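Local coordinates for Ika8 (Synthetic construct, PDB 6G6O), which is a computationally designed, symmetrical eight-bladed beta-propeller of WD40 type, probably made as an artificial scaffold with no natural biological role, at residues Leu21-Asn26 with Asp305-Ser310; Lys64-Val69 with Trp80-Gly85; Lys144-Val149 with Val159-Thr164; His174-Thr179 with Ser190-Gly195; Ser256-Leu261 with Ser270-Gly275. All coordinates share one frame; numbering follows the deposited sequence.

Contact 1: Leu21-Asn26 with Asp305-Ser310; sequences LAFSKN and DNIVVS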
# COMPACT_ATOMS: atom_id res chain seq x y z
N LEU A 21 -7.10 0.55 4.17
CA LEU A 21 -6.83 0.88 5.56
C LEU A 21 -5.77 1.98 5.62
O LEU A 21 -4.74 1.88 4.96
CB LEU A 21 -6.35 -0.36 6.33
CG LEU A 21 -6.28 -0.30 7.85
CD1 LEU A 21 -7.66 -0.08 8.46
CD2 LEU A 21 -5.65 -1.58 8.39
N ALA A 22 -6.04 3.01 6.41
CA ALA A 22 -5.11 4.11 6.61
C ALA A 22 -5.08 4.46 8.09
O ALA A 22 -6.09 4.35 8.79
CB ALA A 22 -5.49 5.33 5.78
N PHE A 23 -3.91 4.88 8.57
CA PHE A 23 -3.69 5.11 9.99
C PHE A 23 -2.76 6.30 10.18
O PHE A 23 -1.61 6.26 9.73
CB PHE A 23 -3.11 3.85 10.65
CG PHE A 23 -2.83 4.01 12.12
CD1 PHE A 23 -3.66 4.78 12.92
CD2 PHE A 23 -1.75 3.37 12.70
CE1 PHE A 23 -3.40 4.92 14.27
CE2 PHE A 23 -1.49 3.51 14.05
CZ PHE A 23 -2.32 4.28 14.84
N SER A 24 -3.25 7.34 10.84
CA SER A 24 -2.47 8.53 11.13
C SER A 24 -2.85 9.07 12.50
O SER A 24 -4.04 9.17 12.82
CB SER A 24 -2.69 9.60 10.05
OG SER A 24 -1.94 10.77 10.32
N LYS A 25 -1.84 9.43 13.29
CA LYS A 25 -2.01 9.95 14.66
C LYS A 25 -2.73 8.89 15.47
O LYS A 25 -2.17 7.79 15.67
CB LYS A 25 -2.68 11.32 14.60
CG LYS A 25 -2.19 12.24 13.50
CD LYS A 25 -3.10 13.44 13.35
CE LYS A 25 -4.56 13.02 13.28
NZ LYS A 25 -5.49 14.14 13.60
N ASN A 26 -3.94 9.15 15.98
CA ASN A 26 -4.73 8.16 16.70
C ASN A 26 -6.07 7.93 16.00
O ASN A 26 -7.07 7.60 16.64
CB ASN A 26 -4.94 8.58 18.15
CG ASN A 26 -3.72 8.33 19.01
OD1 ASN A 26 -3.14 9.26 19.57
ND2 ASN A 26 -3.33 7.07 19.13
N ASP A 305 4.29 3.32 15.33
CA ASP A 305 4.69 3.51 16.73
C ASP A 305 4.16 2.38 17.62
O ASP A 305 3.39 2.61 18.56
CB ASP A 305 4.26 4.88 17.25
CG ASP A 305 5.13 6.01 16.72
OD1 ASP A 305 6.35 5.99 16.99
OD2 ASP A 305 4.59 6.91 16.05
N ASN A 306 4.58 1.16 17.31
CA ASN A 306 4.26 -0.04 18.07
C ASN A 306 2.76 -0.31 18.16
O ASN A 306 2.30 -1.01 19.07
CB ASN A 306 4.87 0.01 19.47
CG ASN A 306 6.38 -0.13 19.45
OD1 ASN A 306 6.91 -1.24 19.38
ND2 ASN A 306 7.08 1.00 19.50
N ILE A 307 1.98 0.24 17.23
CA ILE A 307 0.54 -0.01 17.15
C ILE A 307 0.26 -0.65 15.79
O ILE A 307 0.59 -0.07 14.75
CB ILE A 307 -0.28 1.27 17.33
CG1 ILE A 307 -0.20 1.76 18.78
CG2 ILE A 307 -1.73 1.03 16.94
CD1 ILE A 307 -1.06 2.97 19.06
N VAL A 308 -0.36 -1.83 15.81
CA VAL A 308 -0.71 -2.55 14.60
C VAL A 308 -2.22 -2.47 14.42
O VAL A 308 -2.98 -2.91 15.29
CB VAL A 308 -0.24 -4.01 14.65
CG1 VAL A 308 -0.70 -4.76 13.42
CG2 VAL A 308 1.27 -4.08 14.79
N VAL A 309 -2.65 -1.90 13.30
CA VAL A 309 -4.05 -1.92 12.89
C VAL A 309 -4.17 -2.89 11.73
O VAL A 309 -3.36 -2.85 10.79
CB VAL A 309 -4.54 -0.51 12.49
CG1 VAL A 309 -6.06 -0.49 12.43
CG2 VAL A 309 -4.02 0.52 13.47
N SER A 310 -5.16 -3.77 11.79
CA SER A 310 -5.32 -4.83 10.81
C SER A 310 -6.75 -4.89 10.31
O SER A 310 -7.70 -4.64 11.06
CB SER A 310 -4.92 -6.19 11.39
OG SER A 310 -5.83 -6.60 12.39
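S310 carries a polar atom gripped twice from outside, its OG being hydrogen-bonded to both H294 NE2 and W320 NE1. Its CB points away from 21-26, and it meets that segment through its backbone, where S310 C lies 4.0 Å from L21 CD2. The same methyl comes to 3.6 Å from V309 O and to 4.2 Å from V309 CG1. F23 and V309 form the centre. V309 CG2 sits over one face of the phenyl ring, 3.9 Å from its centroid and offset toward the rim in a CH-pi contact, with F23 CD2 the nearest ring atom at 3.7 Å. With V309 CG1 anti to its backbone N (chi1 -165°), CG2 is the branch turned to the ring. Strands 18-24 and 307-312 belong to different sheets, the first and last blades of the propeller as counted by their innermost strands. Their short segments run nearly antiparallel at 156°, 8.3 Å apart at closest approach, so the blades pack face to face without strand pairing here, side chains of 21-26 resting on side chains and main chain of 305-310. Toward the turns, I307 CG2 reaches F23 CE2 at 3.8 Å, coming at the ring obliquely, and the two side chains stand about at right angles. V28 of strand 27-32 touches L21, F23 and V309, and V319 of strand 317-321 backs both I307 and V309.

Contact 2: Lys64-Val69 with Trp80-Gly85; sequences KDNIVV and WYIGTG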
# COMPACT_ATOMS: atom_id res chain seq x y z
N LYS A 64 -3.34 11.77 5.24
CA LYS A 64 -2.19 12.61 5.54
C LYS A 64 -2.68 13.89 6.20
O LYS A 64 -3.62 14.52 5.71
CB LYS A 64 -1.39 12.93 4.27
CG LYS A 64 -0.18 13.81 4.49
CD LYS A 64 0.73 13.81 3.27
CE LYS A 64 -0.00 14.32 2.04
NZ LYS A 64 -0.24 15.79 2.10
N ASP A 65 -2.03 14.27 7.30
CA ASP A 65 -2.42 15.44 8.09
C ASP A 65 -3.88 15.33 8.52
O ASP A 65 -4.22 14.52 9.39
CB ASP A 65 -2.18 16.73 7.30
CG ASP A 65 -0.70 16.99 7.05
OD1 ASP A 65 0.13 16.54 7.87
OD2 ASP A 65 -0.37 17.63 6.03
N ASN A 66 -4.76 16.13 7.91
CA ASN A 66 -6.19 16.07 8.20
C ASN A 66 -7.02 15.85 6.95
O ASN A 66 -8.22 16.13 6.94
CB ASN A 66 -6.64 17.34 8.92
CG ASN A 66 -6.17 17.40 10.35
OD1 ASN A 66 -6.29 16.43 11.10
ND2 ASN A 66 -5.61 18.54 10.75
N ILE A 67 -6.40 15.33 5.89
CA ILE A 67 -7.05 15.14 4.60
C ILE A 67 -6.90 13.68 4.21
O ILE A 67 -5.79 13.13 4.22
CB ILE A 67 -6.45 16.06 3.52
CG1 ILE A 67 -6.77 17.52 3.84
CG2 ILE A 67 -6.96 15.68 2.14
CD1 ILE A 67 -5.99 18.52 3.02
N VAL A 68 -8.02 13.05 3.86
CA VAL A 68 -8.03 11.66 3.41
C VAL A 68 -8.54 11.63 1.97
O VAL A 68 -9.56 12.26 1.66
CB VAL A 68 -8.87 10.77 4.33
CG1 VAL A 68 -10.19 11.42 4.62
CG2 VAL A 68 -9.09 9.40 3.69
N VAL A 69 -7.81 10.93 1.11
CA VAL A 69 -8.20 10.72 -0.28
C VAL A 69 -8.61 9.27 -0.43
O VAL A 69 -7.89 8.36 0.00
CB VAL A 69 -7.05 11.07 -1.24
CG1 VAL A 69 -7.52 11.01 -2.68
CG2 VAL A 69 -6.50 12.45 -0.92
N TRP A 80 -11.64 14.64 1.29
CA TRP A 80 -12.55 15.14 2.32
C TRP A 80 -11.82 15.35 3.64
O TRP A 80 -10.73 14.82 3.87
CB TRP A 80 -13.75 14.20 2.51
CG TRP A 80 -13.43 12.73 2.49
CD1 TRP A 80 -13.17 11.96 1.39
CD2 TRP A 80 -13.39 11.85 3.61
NE1 TRP A 80 -12.94 10.66 1.77
CE2 TRP A 80 -13.08 10.56 3.13
CE3 TRP A 80 -13.58 12.02 4.99
CZ2 TRP A 80 -12.95 9.46 3.97
CZ3 TRP A 80 -13.45 10.93 5.82
CH2 TRP A 80 -13.14 9.66 5.31
N TYR A 81 -12.45 16.14 4.50
CA TYR A 81 -11.90 16.49 5.80
C TYR A 81 -12.15 15.36 6.79
O TYR A 81 -13.28 14.87 6.91
CB TYR A 81 -12.54 17.79 6.29
CG TYR A 81 -11.91 18.39 7.53
CD1 TYR A 81 -10.54 18.51 7.65
CD2 TYR A 81 -12.71 18.85 8.57
CE1 TYR A 81 -9.97 19.07 8.78
CE2 TYR A 81 -12.15 19.41 9.71
CZ TYR A 81 -10.78 19.51 9.80
OH TYR A 81 -10.22 20.07 10.93
N ILE A 82 -11.10 14.95 7.50
CA ILE A 82 -11.24 13.83 8.43
C ILE A 82 -12.17 14.18 9.59
O ILE A 82 -12.87 13.30 10.11
CB ILE A 82 -9.85 13.38 8.93
CG1 ILE A 82 -9.96 12.08 9.72
CG2 ILE A 82 -9.19 14.46 9.76
CD1 ILE A 82 -10.47 10.92 8.91
N GLY A 83 -12.21 15.45 9.99
CA GLY A 83 -13.00 15.82 11.15
C GLY A 83 -14.49 15.85 10.88
O GLY A 83 -15.29 15.53 11.76
N THR A 84 -14.89 16.22 9.66
CA THR A 84 -16.29 16.32 9.31
C THR A 84 -16.72 15.35 8.22
O THR A 84 -17.93 15.18 8.01
CB THR A 84 -16.64 17.75 8.85
OG1 THR A 84 -15.86 18.09 7.70
CG2 THR A 84 -16.37 18.74 9.97
N GLY A 85 -15.79 14.70 7.53
CA GLY A 85 -16.17 13.89 6.39
C GLY A 85 -16.67 14.67 5.20
O GLY A 85 -17.12 14.07 4.22
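V68 and W80 hold each other by two backbone hydrogen bonds, V68 N to W80 O and W80 N to V68 O, both 3.2 Å. They are a hydrogen-bonded pair of the antiparallel hairpin 67-72/77-81, the two middle strands of a WD40 blade, outside the innermost strand 58-64. I67 and Y81 follow as a non-hydrogen-bonded pair, and beyond them I82 N gives a third bond to N66 O, also 3.2 Å but approaching from above the carbonyl plane. On the sheet face shared by V68 and W80, CG1 of V68 lies over the six-membered ring of the indole, modelled so close that its exact separation is doubtful. The indole is brought there by chi1 41°, which sets W80 CG between the backbone N and the carbonyl carbon. I82 CD1 is a looser neighbour of V68 CG1 at 4.3 Å, while I82 CG2 comes to 3.8 Å from N66 OD1. Nearer the turn, N66 CB rests 3.8 Å from Y81 CE1. Around this first shell, H51 stacks on the indole and S70 OG receives a weak bond from W80 NE1. I37 and V39 of the neighbouring blade touch W80; F63 adjoins V68 and I82. The turn into the hairpin is type II', from K64 to I67, closed by I67 N to K64 O. After the hairpin the chain folds back over one face of Y81, with G83 N 3.7 Å from the ring plane, offset toward the rim.

Contact 3: Lys144-Val149 with Val159-Thr164; sequences KDNIVV and VWYIGT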
# COMPACT_ATOMS: atom_id res chain seq x y z
N LYS A 144 6.99 11.04 -4.85
CA LYS A 144 7.73 11.93 -3.98
C LYS A 144 8.46 12.96 -4.83
O LYS A 144 8.92 12.65 -5.93
CB LYS A 144 8.75 11.19 -3.10
CG LYS A 144 8.20 10.03 -2.29
CD LYS A 144 9.07 8.79 -2.42
CE LYS A 144 8.32 7.54 -1.98
NZ LYS A 144 9.10 6.29 -2.25
N ASP A 145 8.55 14.19 -4.32
CA ASP A 145 9.38 15.25 -4.90
C ASP A 145 9.04 15.49 -6.37
O ASP A 145 9.91 15.53 -7.24
CB ASP A 145 10.87 14.92 -4.74
CG ASP A 145 11.36 15.15 -3.33
OD1 ASP A 145 11.09 16.23 -2.77
OD2 ASP A 145 12.03 14.24 -2.77
N ASN A 146 7.75 15.66 -6.64
CA ASN A 146 7.23 15.90 -7.99
C ASN A 146 7.63 14.81 -8.98
O ASN A 146 7.62 15.04 -10.19
CB ASN A 146 7.67 17.28 -8.51
CG ASN A 146 6.76 18.40 -8.06
OD1 ASN A 146 5.53 18.29 -8.13
ND2 ASN A 146 7.35 19.49 -7.58
N ILE A 147 7.97 13.63 -8.49
CA ILE A 147 8.35 12.50 -9.32
C ILE A 147 7.40 11.35 -9.02
O ILE A 147 7.24 10.95 -7.86
CB ILE A 147 9.81 12.07 -9.08
CG1 ILE A 147 10.77 13.21 -9.42
CG2 ILE A 147 10.15 10.83 -9.89
CD1 ILE A 147 12.22 12.88 -9.17
N VAL A 148 6.76 10.82 -10.07
CA VAL A 148 5.84 9.70 -9.96
C VAL A 148 6.50 8.48 -10.57
O VAL A 148 6.97 8.52 -11.71
CB VAL A 148 4.50 10.00 -10.66
CG1 VAL A 148 3.56 8.81 -10.54
CG2 VAL A 148 3.86 11.25 -10.07
N VAL A 149 6.54 7.38 -9.81
CA VAL A 149 7.03 6.10 -10.28
C VAL A 149 5.89 5.11 -10.20
O VAL A 149 5.36 4.85 -9.10
CB VAL A 149 8.25 5.62 -9.48
CG1 VAL A 149 8.83 4.36 -10.10
CG2 VAL A 149 9.30 6.71 -9.41
N VAL A 159 8.68 6.39 -15.03
CA VAL A 159 9.02 7.51 -14.16
C VAL A 159 8.61 8.79 -14.87
O VAL A 159 9.13 9.10 -15.95
CB VAL A 159 10.52 7.54 -13.83
CG1 VAL A 159 10.83 8.73 -12.93
CG2 VAL A 159 10.95 6.24 -13.16
N TRP A 160 7.68 9.53 -14.27
CA TRP A 160 7.21 10.80 -14.80
C TRP A 160 7.59 11.93 -13.85
O TRP A 160 7.67 11.75 -12.63
CB TRP A 160 5.69 10.82 -15.00
CG TRP A 160 5.11 9.56 -15.55
CD1 TRP A 160 4.87 8.39 -14.87
CD2 TRP A 160 4.65 9.34 -16.89
NE1 TRP A 160 4.32 7.46 -15.72
CE2 TRP A 160 4.17 8.02 -16.96
CE3 TRP A 160 4.62 10.13 -18.05
CZ2 TRP A 160 3.66 7.47 -18.13
CZ3 TRP A 160 4.11 9.58 -19.21
CH2 TRP A 160 3.64 8.27 -19.25
N TYR A 161 7.82 13.11 -14.42
CA TYR A 161 8.01 14.33 -13.64
C TYR A 161 6.75 15.18 -13.77
O TYR A 161 6.35 15.54 -14.89
CB TYR A 161 9.24 15.11 -14.10
CG TYR A 161 9.69 16.14 -13.09
CD1 TYR A 161 10.46 15.77 -12.00
CD2 TYR A 161 9.32 17.47 -13.21
CE1 TYR A 161 10.87 16.71 -11.06
CE2 TYR A 161 9.72 18.41 -12.28
CZ TYR A 161 10.49 18.02 -11.21
OH TYR A 161 10.89 18.95 -10.28
N ILE A 162 6.14 15.50 -12.63
CA ILE A 162 4.89 16.25 -12.64
C ILE A 162 5.12 17.64 -13.21
O ILE A 162 6.12 18.30 -12.91
CB ILE A 162 4.30 16.30 -11.22
CG1 ILE A 162 3.95 14.89 -10.74
CG2 ILE A 162 3.08 17.22 -11.17
CD1 ILE A 162 2.89 14.85 -9.66
N GLY A 163 4.18 18.10 -14.03
CA GLY A 163 4.30 19.38 -14.69
C GLY A 163 4.82 19.24 -16.10
O GLY A 163 4.19 19.71 -17.05
N THR A 164 5.98 18.60 -16.24
CA THR A 164 6.52 18.33 -17.57
C THR A 164 5.67 17.31 -18.32
O THR A 164 5.58 17.36 -19.55
CB THR A 164 7.96 17.84 -17.46
OG1 THR A 164 8.68 18.68 -16.55
CG2 THR A 164 8.65 17.88 -18.82
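V148 and W160 form the hydrogen-bonded centre of an antiparallel hairpin between the two middle strands of a propeller blade, 147-152 and 157-161. W160 N donates to V148 O at 2.8 Å in the carbonyl plane, and V148 N returns a bond to W160 O at 2.9 Å. Non-hydrogen-bonded pairs flank it, I147 with Y161 and V149 with V159, packed on the opposite sheet face from V148. There I147 spreads its branches: CG2 meets V159 CG1 at 3.8 Å, while CG1, beside the backbone N at chi1 -61°, touches Y161 CD1 at 3.6 Å. V149 and V159 lie side by side, and L181 and F183 of the next blade cover V149. On the other face V148 CG2 packs against I162 CG1 at 3.7 Å, with F143 and V109 around them. The indole of W160 turns from this cluster; H131 meets it instead. The loose side is confined to D145, exposed in the type I' turn, and to G163 and T164, which lead away into solvent. N146, in the same turn, still lies against Y161 and I162. I162 N bonds to N146 O, which also lies over one face of Y161, 3.4 Å above the ring plane and toward its rim.

Contact 4: His174-Thr179 with Ser190-Gly195; sequences HQSAIT and SGAADG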
# COMPACT_ATOMS: atom_id res chain seq x y z
N HIS A 174 9.85 -5.53 -15.61
CA HIS A 174 9.86 -6.94 -15.29
C HIS A 174 9.02 -7.71 -16.30
O HIS A 174 8.28 -7.14 -17.11
CB HIS A 174 9.32 -7.19 -13.87
CG HIS A 174 10.06 -6.45 -12.80
ND1 HIS A 174 10.75 -7.09 -11.80
CD2 HIS A 174 10.22 -5.12 -12.58
CE1 HIS A 174 11.30 -6.19 -11.00
NE2 HIS A 174 11.00 -4.99 -11.46
N GLN A 175 9.14 -9.04 -16.25
CA GLN A 175 8.27 -9.93 -17.00
C GLN A 175 7.07 -10.40 -16.19
O GLN A 175 6.39 -11.35 -16.60
CB GLN A 175 9.07 -11.15 -17.50
CG GLN A 175 10.38 -10.81 -18.17
CD GLN A 175 11.17 -12.05 -18.56
OE1 GLN A 175 10.62 -12.98 -19.16
NE2 GLN A 175 12.45 -12.07 -18.21
N SER A 176 6.81 -9.77 -15.05
CA SER A 176 5.70 -10.16 -14.18
C SER A 176 5.11 -8.91 -13.55
O SER A 176 5.75 -7.87 -13.46
CB SER A 176 6.15 -11.14 -13.09
OG SER A 176 5.05 -11.62 -12.34
N ALA A 177 3.86 -9.05 -13.09
CA ALA A 177 3.14 -7.92 -12.52
C ALA A 177 3.90 -7.29 -11.36
O ALA A 177 4.44 -7.99 -10.50
CB ALA A 177 1.75 -8.37 -12.05
N ILE A 178 3.95 -5.96 -11.36
CA ILE A 178 4.62 -5.24 -10.29
C ILE A 178 3.77 -5.30 -9.03
O ILE A 178 2.57 -5.03 -9.06
CB ILE A 178 4.89 -3.78 -10.70
CG1 ILE A 178 5.62 -3.73 -12.05
CG2 ILE A 178 5.68 -3.06 -9.63
CD1 ILE A 178 6.92 -4.48 -12.06
N THR A 179 4.39 -5.67 -7.91
CA THR A 179 3.71 -5.70 -6.62
C THR A 179 4.03 -4.51 -5.74
O THR A 179 3.15 -4.01 -5.03
CB THR A 179 4.04 -7.00 -5.88
OG1 THR A 179 5.42 -7.01 -5.52
CG2 THR A 179 3.73 -8.21 -6.74
N SER A 190 12.19 -1.93 -7.84
CA SER A 190 10.87 -2.48 -8.10
C SER A 190 10.89 -3.97 -7.83
O SER A 190 11.93 -4.62 -7.92
CB SER A 190 10.42 -2.21 -9.55
OG SER A 190 11.27 -2.88 -10.48
N GLY A 191 9.73 -4.50 -7.49
CA GLY A 191 9.58 -5.93 -7.27
C GLY A 191 8.36 -6.46 -7.98
O GLY A 191 7.30 -5.84 -7.96
N ALA A 192 8.52 -7.61 -8.61
CA ALA A 192 7.46 -8.24 -9.39
C ALA A 192 6.96 -9.49 -8.68
O ALA A 192 7.58 -10.01 -7.75
CB ALA A 192 7.95 -8.58 -10.80
N ALA A 193 5.81 -9.97 -9.15
CA ALA A 193 5.14 -11.11 -8.53
C ALA A 193 5.92 -12.41 -8.66
O ALA A 193 5.60 -13.37 -7.95
CB ALA A 193 3.74 -11.29 -9.14
N ASP A 194 6.92 -12.48 -9.53
CA ASP A 194 7.71 -13.69 -9.71
C ASP A 194 8.90 -13.77 -8.76
O ASP A 194 9.72 -14.68 -8.90
CB ASP A 194 8.19 -13.80 -11.16
CG ASP A 194 8.88 -12.54 -11.65
OD1 ASP A 194 9.13 -11.63 -10.82
OD2 ASP A 194 9.18 -12.45 -12.86
N GLY A 195 9.01 -12.85 -7.81
CA GLY A 195 10.11 -12.84 -6.88
C GLY A 195 11.29 -12.00 -7.29
O GLY A 195 12.19 -11.78 -6.46
O HOH W 1 10.59 -10.35 -14.68
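T179 N reaches G191 O at 2.9 Å in the carbonyl plane, and A193 N reaches A177 O at 2.8 Å, backbone bonds that join the two innermost strands of a blade, 178-184 and 187-192. G191 O is gripped a second time by T179 OG1, longer at 3.3 Å and from well above that plane; chi1 of 66° swings this hydroxyl back between the backbone N and the carbonyl carbon. Among side-chain polar contacts, H174 NE2 meets S190 OG near the plane of the imidazole, at its edge. The modelled separation of 2.3 Å is very short, so its exact length is doubtful. S190 OG also bonds W200 NE1, while T196 OG1 links H174 ND1 to D194 OD1. One water joins the segments, accepting from Q175 N and donating to D194 OD2 at 3.1 Å. Packing contacts fill the rest: A192 CB lies against the imidazole, 3.3 Å from H174 ND1, and T179 CG2 approaches A193 CB at 3.9 Å. S176 CB comes up to D194 OD2, also at 3.3 Å. A type I turn, A192 to G195, carries D194 into place. The relay D194, T196, H174, S190, W200 resembles the Asp-His-Ser/Thr-Trp tetrad of WD40 blades, here with a threonine between aspartate and histidine.

Contact 5: Ser256-Leu261 with Ser270-Gly275; sequences SAITAL and SGAADG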
# COMPACT_ATOMS: atom_id res chain seq x y z
N SER A 256 0.21 -20.35 5.97
CA SER A 256 -0.82 -19.95 5.03
C SER A 256 -0.28 -18.82 4.17
O SER A 256 0.74 -18.21 4.48
CB SER A 256 -2.10 -19.52 5.76
OG SER A 256 -3.01 -18.88 4.88
N ALA A 257 -0.99 -18.54 3.08
CA ALA A 257 -0.52 -17.54 2.12
C ALA A 257 -0.41 -16.17 2.77
O ALA A 257 -1.36 -15.69 3.40
CB ALA A 257 -1.47 -17.48 0.92
N ILE A 258 0.75 -15.55 2.63
CA ILE A 258 0.94 -14.18 3.11
C ILE A 258 0.07 -13.25 2.28
O ILE A 258 0.15 -13.22 1.05
CB ILE A 258 2.41 -13.77 3.04
CG1 ILE A 258 3.27 -14.70 3.90
CG2 ILE A 258 2.58 -12.32 3.47
CD1 ILE A 258 2.73 -14.90 5.30
N THR A 259 -0.78 -12.47 2.96
CA THR A 259 -1.68 -11.55 2.29
C THR A 259 -1.48 -10.10 2.71
O THR A 259 -2.13 -9.21 2.16
CB THR A 259 -3.14 -11.95 2.53
OG1 THR A 259 -3.42 -11.92 3.93
CG2 THR A 259 -3.40 -13.35 2.00
N ALA A 260 -0.59 -9.84 3.67
CA ALA A 260 -0.38 -8.48 4.15
C ALA A 260 0.97 -8.41 4.86
O ALA A 260 1.37 -9.36 5.53
CB ALA A 260 -1.50 -8.04 5.10
N LEU A 261 1.66 -7.28 4.69
CA LEU A 261 2.96 -7.06 5.31
C LEU A 261 3.01 -5.66 5.88
O LEU A 261 2.31 -4.75 5.42
CB LEU A 261 4.11 -7.26 4.32
CG LEU A 261 4.52 -8.69 3.95
CD1 LEU A 261 5.61 -8.66 2.89
CD2 LEU A 261 4.99 -9.45 5.18
N SER A 270 3.33 -9.51 9.64
CA SER A 270 2.79 -10.20 8.48
C SER A 270 1.42 -10.76 8.81
O SER A 270 1.21 -11.33 9.88
CB SER A 270 3.71 -11.32 8.01
OG SER A 270 3.68 -12.40 8.93
N GLY A 271 0.48 -10.59 7.88
CA GLY A 271 -0.82 -11.22 7.96
C GLY A 271 -0.93 -12.29 6.89
O GLY A 271 -0.35 -12.18 5.81
N ALA A 272 -1.68 -13.35 7.21
CA ALA A 272 -1.85 -14.48 6.30
C ALA A 272 -3.31 -14.62 5.91
O ALA A 272 -4.20 -13.97 6.46
CB ALA A 272 -1.34 -15.78 6.94
N ALA A 273 -3.55 -15.48 4.92
CA ALA A 273 -4.90 -15.71 4.41
C ALA A 273 -5.79 -16.45 5.40
O ALA A 273 -7.00 -16.50 5.19
CB ALA A 273 -4.84 -16.48 3.09
N ASP A 274 -5.22 -17.03 6.46
CA ASP A 274 -6.01 -17.69 7.48
C ASP A 274 -6.30 -16.79 8.67
O ASP A 274 -6.95 -17.24 9.63
CB ASP A 274 -5.32 -18.98 7.94
CG ASP A 274 -3.95 -18.72 8.57
OD1 ASP A 274 -3.50 -17.56 8.59
OD2 ASP A 274 -3.33 -19.70 9.04
N GLY A 275 -5.84 -15.54 8.65
CA GLY A 275 -6.11 -14.59 9.70
C GLY A 275 -5.01 -14.46 10.74
O GLY A 275 -5.06 -13.53 11.54
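S256 CB lies over one face of the D274 carboxylate, 3.5 Å from D274 CG, while T276 OG1 bonds D274 OD1 from outside the segments. The hydroxyl of S256, turned anti to its own backbone N at chi1 168°, points on to the turn and sits 3.3 Å from D274 N. The other flat group that matters is the G271 peptide carbonyl. T259 N and A260 N both bond to G271 O, at 2.9 and 3.2 Å, and both approach from the same face of its plane, the second farther above it and less straight. Two successive residues facing one partner make a classic beta bulge, set in the antiparallel hairpin of the two innermost strands of a propeller blade, 258-264 and 267-272. T259, with psi near 0° (-3°), departs from regular strand geometry and so brings two successive N-H groups to one oxygen. Beyond the bulge the pairing resumes with G271 N bonded to A260 O at 2.8 Å, and L261 CD2 packs on S270 CB at 3.6 Å. Before it, A273 N bonds to A257 O at 2.7 Å at the open end of the hairpin, where the chain enters the type I turn A272-G275. T259 presents CG2 to A273 CB at 3.6 Å, whereas its OG1 bonds V298 O of the neighbouring blade. S270 OG is taken by H254 NE2. On the same strand as the bulge, L261 N bonds a glycerol, probably from the crystallisation liquor; V237 touches I258, L261 and S270.

How the contacts relate
Along the chain contacts 2, 3, 4 and 5 follow in series, all nested in the loop that contact 1 closes between strands 18-24 and 307-312. Contacts 2 and 3 occupy equivalent hairpins between the two middle strands of their blades, centres about 24 Å apart; contacts 4 and 5 are equivalent inner hairpins, centres about 19 Å apart. Contact 1 alone joins separate sheets, packing the first blade on the last. Its K25 NZ lies 3.5 Å from N66 OD1 of contact 2, the two centres about 16 Å apart. Contacts 3 and 5 face each other across the chain's centre, centres about 33 Å apart, consistent with a closed ring of repeated blades, with contact 1 at the seam.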